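PDB 3NUR: amidohydrolase from Staphylococcus aureus, which probably hydrolyses carbon-nitrogen bonds of linear amides as a metal-dependent TIM-barrel amidohydrolase, although its natural substrate is not established. Local coordinates for residues S24-E29 with Q88-S93; E77-M82 with P126-G131. One frame throughout, in Å; residues are numbered along the deposited sequence.

Contact 1. Residues S24-E29 with Q88-S93. With CA (calcium ion), chain B.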
loop_
_atom_site.group_PDB
_atom_site.type_symbol
_atom_site.label_atom_id
_atom_site.label_comp_id
_atom_site.label_asym_id
_atom_site.label_seq_id
_atom_site.Cartn_x
_atom_site.Cartn_y
_atom_site.Cartn_z
ATOM N N SER A 24 -9.526 8.548 -13.175
ATOM C CA SER A 24 -8.601 8.365 -12.072
ATOM C C SER A 24 -7.651 7.217 -12.253
ATOM O O SER A 24 -7.894 6.312 -13.066
ATOM C CB SER A 24 -9.376 8.175 -10.767
ATOM O OG SER A 24 -10.119 6.962 -10.773
ATOM N N ILE A 25 -6.567 7.258 -11.477
ATOM C CA ILE A 25 -5.594 6.169 -11.320
ATOM C C ILE A 25 -5.849 5.716 -9.861
ATOM O O ILE A 25 -5.787 6.549 -8.949
ATOM C CB ILE A 25 -4.120 6.600 -11.534
ATOM C CG1 ILE A 25 -3.874 7.165 -12.957
ATOM C CG2 ILE A 25 -3.165 5.408 -11.259
ATOM C CD1 ILE A 25 -2.495 7.947 -13.105
ATOM N N THR A 26 -6.159 4.429 -9.640
ATOM C CA THR A 26 -6.442 3.919 -8.285
ATOM C C THR A 26 -5.270 3.020 -7.826
ATOM O O THR A 26 -4.780 2.176 -8.600
ATOM C CB THR A 26 -7.846 3.327 -8.165
ATOM O OG1 THR A 26 -8.013 2.336 -9.165
ATOM C CG2 THR A 26 -8.976 4.384 -8.279
ATOM N N PHE A 27 -4.810 3.221 -6.582
ATOM C CA PHE A 27 -3.569 2.616 -6.096
ATOM C C PHE A 27 -3.606 1.374 -5.204
ATOM O O PHE A 27 -2.549 0.772 -4.965
ATOM C CB PHE A 27 -2.693 3.708 -5.480
ATOM C CG PHE A 27 -1.947 4.532 -6.499
ATOM C CD1 PHE A 27 -0.614 4.257 -6.795
ATOM C CD2 PHE A 27 -2.570 5.598 -7.148
ATOM C CE1 PHE A 27 0.081 5.015 -7.744
ATOM C CE2 PHE A 27 -1.865 6.378 -8.075
ATOM C CZ PHE A 27 -0.545 6.082 -8.361
ATOM N N GLU A 28 -4.782 1.015 -4.664
ATOM C CA GLU A 28 -4.851 -0.149 -3.772
ATOM C C GLU A 28 -5.938 -1.048 -4.290
ATOM O O GLU A 28 -7.051 -1.019 -3.793
ATOM C CB GLU A 28 -5.096 0.292 -2.307
ATOM C CG GLU A 28 -4.762 -0.807 -1.302
ATOM C CD GLU A 28 -5.228 -0.484 0.105
ATOM O OE1 GLU A 28 -6.043 -1.263 0.647
ATOM O OE2 GLU A 28 -4.818 0.570 0.648
ATOM N N GLU A 29 -5.648 -1.756 -5.382
ATOM C CA GLU A 29 -6.636 -2.578 -6.086
ATOM C C GLU A 29 -6.040 -3.969 -6.161
ATOM O O GLU A 29 -4.881 -4.116 -6.583
ATOM C CB GLU A 29 -6.881 -1.949 -7.476
ATOM C CG GLU A 29 -7.015 -0.411 -7.416
ATOM C CD GLU A 29 -7.977 0.179 -6.387
ATOM O OE1 GLU A 29 -9.106 -0.343 -6.250
ATOM O OE2 GLU A 29 -7.603 1.168 -5.712
ATOM N N GLN A 88 -9.588 5.016 -14.906
ATOM C CA GLN A 88 -8.849 4.708 -16.132
ATOM C C GLN A 88 -7.875 3.577 -15.830
ATOM O O GLN A 88 -7.749 2.656 -16.630
ATOM C CB GLN A 88 -8.078 5.950 -16.622
ATOM C CG GLN A 88 -7.243 5.747 -17.909
ATOM C CD GLN A 88 -8.077 5.372 -19.113
ATOM O OE1 GLN A 88 -7.746 4.441 -19.856
ATOM N NE2 GLN A 88 -9.194 6.060 -19.315
ATOM N N ILE A 89 -7.143 3.671 -14.691
ATOM C CA ILE A 89 -6.145 2.664 -14.347
ATOM C C ILE A 89 -6.292 2.135 -12.940
ATOM O O ILE A 89 -6.443 2.920 -11.992
ATOM C CB ILE A 89 -4.709 3.259 -14.538
ATOM C CG1 ILE A 89 -4.430 3.665 -16.006
ATOM C CG2 ILE A 89 -3.601 2.361 -13.953
ATOM C CD1 ILE A 89 -3.190 4.481 -16.188
ATOM N N GLN A 90 -6.144 0.798 -12.793
ATOM C CA GLN A 90 -6.000 0.191 -11.493
ATOM C C GLN A 90 -4.528 -0.237 -11.415
ATOM O O GLN A 90 -4.008 -0.856 -12.358
ATOM C CB GLN A 90 -6.899 -1.043 -11.294
ATOM C CG GLN A 90 -8.305 -0.691 -10.872
ATOM C CD GLN A 90 -9.110 -1.904 -10.434
ATOM O OE1 GLN A 90 -10.219 -1.789 -9.878
ATOM N NE2 GLN A 90 -8.559 -3.092 -10.607
ATOM N N VAL A 91 -3.880 0.084 -10.303
ATOM C CA VAL A 91 -2.506 -0.361 -10.002
ATOM C C VAL A 91 -2.755 -1.650 -9.209
ATOM O O VAL A 91 -3.367 -1.616 -8.126
ATOM C CB VAL A 91 -1.657 0.681 -9.225
ATOM C CG1 VAL A 91 -0.250 0.153 -9.005
ATOM C CG2 VAL A 91 -1.607 2.028 -9.949
ATOM N N LEU A 92 -2.396 -2.803 -9.801
ATOM C CA LEU A 92 -2.753 -4.097 -9.229
ATOM C C LEU A 92 -1.693 -4.706 -8.296
ATOM O O LEU A 92 -0.503 -4.702 -8.619
ATOM C CB LEU A 92 -3.113 -5.099 -10.361
ATOM C CG LEU A 92 -4.364 -4.801 -11.212
ATOM C CD1 LEU A 92 -4.544 -5.854 -12.320
ATOM C CD2 LEU A 92 -5.604 -4.783 -10.367
ATOM N N SER A 93 -2.154 -5.229 -7.140
ATOM C CA SER A 93 -1.316 -5.878 -6.124
ATOM C C SER A 93 -1.997 -7.133 -5.589
ATOM O O SER A 93 -3.214 -7.199 -5.632
ATOM C CB SER A 93 -1.085 -4.924 -4.966
ATOM O OG SER A 93 -2.325 -4.527 -4.396
HETATM CA CA CA B . -6.417 -3.380 0.632
HETATM O O HOH W 1 -2.540 -2.000 -5.616
HETATM O O HOH W 2 -7.380 -2.837 2.513
HETATM O O HOH W 3 -6.935 -5.461 1.339
#
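Ile-25 and Val-91 meet through methyl branches that their first torsions direct at each other. In Ile-25, chi1 of -60° sets CG2 anti to the backbone N. In Val-91, chi1 of -178° sends CG1 to that position and leaves CG2 beside the backbone N. Ile-25 CG2 and Val-91 CG2 lie 3.9 Å apart. Val-91 CG2 also sits over one face of the Phe-27 ring, 4.2 Å from the ring centroid, in a CH-pi contact. Ile-89 runs alongside Ile-25 and points the same way. Helix 336-351 packs on Ile-25 and Phe-27.

The backbones pair as parallel strands. Ser-24 O accepts from both Gln-88 N and Ile-89 N. Thr-26 N donates to Ile-89 O at 2.8 Å, and Val-91 N donates to Thr-26 O. A beta bulge then shifts the pairing by one residue, and Ser-93 N reaches Glu-29 O at 3.0 Å. A water lies at the bulge, accepts from Glu-29 N at 3.1 Å and also bonds with Ser-93 OG. The Glu-29 side chain bends back at chi2, and its CG packs 3.7 Å from Gln-90 CG. Its carboxylate takes the backbone N-H groups of Glu-28, Ala-315 and Tyr-317, which probably fixes its rotation.

The Glu-28 side chain leaves the backbone away from residues 88-93. It is extended beyond CG, and Glu-28 OE1 binds the calcium ion at 2.1 Å. His-30, His-192 and Asp-316 complete the protein ligands. Ser-291 holds Glu-28 OE2. Parallel strands that carry metal ligands at their C-terminal ends are characteristic of the amidohydrolase TIM barrel.

Contact 2. Residues E77-M82 with P126-G131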
loop_
_atom_site.group_PDB
_atom_site.type_symbol
_atom_site.label_atom_id
_atom_site.label_comp_id
_atom_site.label_asym_id
_atom_site.label_seq_id
_atom_site.Cartn_x
_atom_site.Cartn_y
_atom_site.Cartn_z
ATOM N N GLU A 77 -16.129 -8.209 -14.223
ATOM C CA GLU A 77 -16.602 -7.564 -12.990
ATOM C C GLU A 77 -15.701 -6.376 -12.646
ATOM O O GLU A 77 -16.203 -5.317 -12.282
ATOM C CB GLU A 77 -16.608 -8.553 -11.829
ATOM C CG GLU A 77 -17.820 -9.467 -11.857
ATOM C CD GLU A 77 -17.718 -10.640 -10.904
ATOM O OE1 GLU A 77 -17.651 -10.411 -9.674
ATOM O OE2 GLU A 77 -17.734 -11.793 -11.391
ATOM N N ARG A 78 -14.390 -6.542 -12.841
ATOM C CA ARG A 78 -13.381 -5.496 -12.586
ATOM C C ARG A 78 -13.581 -4.291 -13.536
ATOM O O ARG A 78 -13.640 -3.137 -13.092
ATOM C CB ARG A 78 -11.978 -6.103 -12.720
ATOM C CG ARG A 78 -10.849 -5.189 -12.238
ATOM C CD ARG A 78 -9.495 -5.887 -12.279
ATOM N NE ARG A 78 -9.451 -7.057 -11.386
ATOM C CZ ARG A 78 -9.072 -7.041 -10.107
ATOM N NH1 ARG A 78 -8.730 -5.892 -9.516
ATOM N NH2 ARG A 78 -9.061 -8.165 -9.399
ATOM N N ILE A 79 -13.720 -4.568 -14.843
ATOM C CA ILE A 79 -13.911 -3.517 -15.857
ATOM C C ILE A 79 -15.214 -2.770 -15.671
ATOM O O ILE A 79 -15.248 -1.554 -15.887
ATOM C CB ILE A 79 -13.778 -4.097 -17.300
ATOM C CG1 ILE A 79 -12.310 -4.435 -17.632
ATOM C CG2 ILE A 79 -14.400 -3.167 -18.368
ATOM C CD1 ILE A 79 -11.239 -3.228 -17.638
ATOM N N GLN A 80 -16.294 -3.493 -15.302
ATOM C CA GLN A 80 -17.607 -2.882 -15.051
ATOM C C GLN A 80 -17.453 -1.840 -13.938
ATOM O O GLN A 80 -17.904 -0.696 -14.105
ATOM C CB GLN A 80 -18.635 -3.946 -14.621
ATOM C CG GLN A 80 -20.029 -3.354 -14.403
ATOM C CD GLN A 80 -21.038 -4.398 -14.020
ATOM O OE1 GLN A 80 -21.501 -4.441 -12.878
ATOM N NE2 GLN A 80 -21.412 -5.256 -14.971
ATOM N N PHE A 81 -16.766 -2.225 -12.830
ATOM C CA PHE A 81 -16.564 -1.320 -11.708
ATOM C C PHE A 81 -15.762 -0.096 -12.137
ATOM O O PHE A 81 -16.178 1.023 -11.868
ATOM C CB PHE A 81 -15.892 -2.032 -10.508
ATOM C CG PHE A 81 -15.506 -1.074 -9.389
ATOM C CD1 PHE A 81 -16.439 -0.686 -8.431
ATOM C CD2 PHE A 81 -14.222 -0.539 -9.321
ATOM C CE1 PHE A 81 -16.091 0.222 -7.419
ATOM C CE2 PHE A 81 -13.875 0.366 -8.311
ATOM C CZ PHE A 81 -14.814 0.737 -7.366
HETATM N N MSE A 82 -14.619 -0.302 -12.813
HETATM C CA MSE A 82 -13.758 0.794 -13.241
HETATM C C MSE A 82 -14.476 1.763 -14.175
HETATM O O MSE A 82 -14.423 2.978 -13.941
HETATM C CB MSE A 82 -12.506 0.255 -13.911
HETATM C CG MSE A 82 -11.608 -0.508 -12.938
HETATM SE SE MSE A 82 -10.317 -1.562 -13.914
HETATM C CE MSE A 82 -9.280 -0.142 -14.742
ATOM N N PRO A 126 -3.149 -3.271 -21.578
ATOM C CA PRO A 126 -2.078 -2.370 -21.088
ATOM C C PRO A 126 -2.481 -0.946 -20.783
ATOM O O PRO A 126 -1.729 -0.236 -20.121
ATOM C CB PRO A 126 -1.052 -2.394 -22.236
ATOM C CG PRO A 126 -1.876 -2.667 -23.448
ATOM C CD PRO A 126 -2.845 -3.717 -22.956
ATOM N N ASN A 127 -3.619 -0.508 -21.321
ATOM C CA ASN A 127 -4.084 0.857 -21.091
ATOM C C ASN A 127 -4.886 0.989 -19.796
ATOM O O ASN A 127 -5.112 2.110 -19.348
ATOM C CB ASN A 127 -4.914 1.346 -22.278
ATOM C CG ASN A 127 -4.123 1.400 -23.564
ATOM O OD1 ASN A 127 -4.387 0.651 -24.508
ATOM N ND2 ASN A 127 -3.104 2.248 -23.616
ATOM N N ARG A 128 -5.279 -0.133 -19.176
ATOM C CA ARG A 128 -6.132 -0.074 -17.982
ATOM C C ARG A 128 -5.475 -0.515 -16.694
ATOM O O ARG A 128 -6.062 -0.350 -15.624
ATOM C CB ARG A 128 -7.424 -0.900 -18.200
ATOM C CG ARG A 128 -8.225 -0.576 -19.473
ATOM C CD ARG A 128 -8.744 0.876 -19.564
ATOM N NE ARG A 128 -9.557 1.294 -18.410
ATOM C CZ ARG A 128 -10.860 1.063 -18.274
ATOM N NH1 ARG A 128 -11.531 0.404 -19.220
ATOM N NH2 ARG A 128 -11.508 1.496 -17.198
ATOM N N PHE A 129 -4.299 -1.126 -16.798
ATOM C CA PHE A 129 -3.621 -1.672 -15.627
ATOM C C PHE A 129 -2.142 -1.401 -15.597
ATOM O O PHE A 129 -1.481 -1.320 -16.636
ATOM C CB PHE A 129 -3.875 -3.185 -15.516
ATOM C CG PHE A 129 -5.333 -3.565 -15.453
ATOM C CD1 PHE A 129 -6.079 -3.350 -14.291
ATOM C CD2 PHE A 129 -5.977 -4.097 -16.563
ATOM C CE1 PHE A 129 -7.434 -3.676 -14.246
ATOM C CE2 PHE A 129 -7.330 -4.440 -16.511
ATOM C CZ PHE A 129 -8.048 -4.238 -15.348
ATOM N N VAL A 130 -1.632 -1.260 -14.383
ATOM C CA VAL A 130 -0.216 -1.097 -14.075
ATOM C C VAL A 130 0.038 -2.121 -12.938
ATOM O O VAL A 130 -0.843 -2.342 -12.095
ATOM C CB VAL A 130 0.112 0.366 -13.676
ATOM C CG1 VAL A 130 1.480 0.475 -13.020
ATOM C CG2 VAL A 130 0.051 1.286 -14.898
ATOM N N GLY A 131 1.209 -2.750 -12.931
ATOM C CA GLY A 131 1.468 -3.742 -11.893
ATOM C C GLY A 131 2.385 -3.302 -10.778
ATOM O O GLY A 131 3.336 -2.543 -10.998
#
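Helix 75-84 packs here against the start of barrel strand 129-131, in a contact made by side chains without any hydrogen bond between the two segments. Met-82, modelled as selenomethionine, is central. Met-82 SE lies 3.6 Å from Phe-129 CE1, an oblique Met-aromatic contact. The chain bends at chi3 (66°), and Met-82 CE comes to 3.3 Å from Arg-128 O.

The Arg-128 and Met-82 side chains lie alongside each other and run in opposite senses. The arginine folds back at chi2 and chi3, which brings Arg-128 NH2 to 3.7 Å from Met-82 CB. Ile-79 CD1 covers one face of the guanidinium, 4.0 Å from Arg-128 NH1, and also touches Phe-129 CZ. The polar end of Arg-128 is tied to Val-87 O, Gln-88 O and Asn-83 OD1.

Arg-78 meets the Phe-129 ring through its aliphatic part, with CD 3.6 Å from CE1. Its guanidinium plane is turned 74° from the ring, and NH2 donates to His-30 O, the backbone of a metal-binding residue. Tyr-121 of helix 104-124 also meets Phe-129. Met-82, Ile-79 and the carbon chains of two arginines thus gather at Phe-129, as mixed helix-on-strand packing of a TIM barrel.

The centres of contact 1 and contact 2 lie about 8 Å apart. Along the chain their segments alternate: 24-29, 77-82, 88-93, then 126-131. Strand 87-94 follows helix 75-84 and is the middle strand of the parallel sheet 24-31, 87-94, 129-131. Contact 1 pairs the first two strands, and contact 2 brings the helix against the third. The contacts touch directly, with Leu-92 N 2.8 Å from Val-130 O, a probable hydrogen bond. Gln-90 and Leu-92 also pack on Arg-78. Together they join three neighbouring strands of the barrel and one helix. Contact 1 carries the calcium ligand Glu-28. Contact 2 lies farther out, with the Arg-78 side chain about 11 Å from the ion.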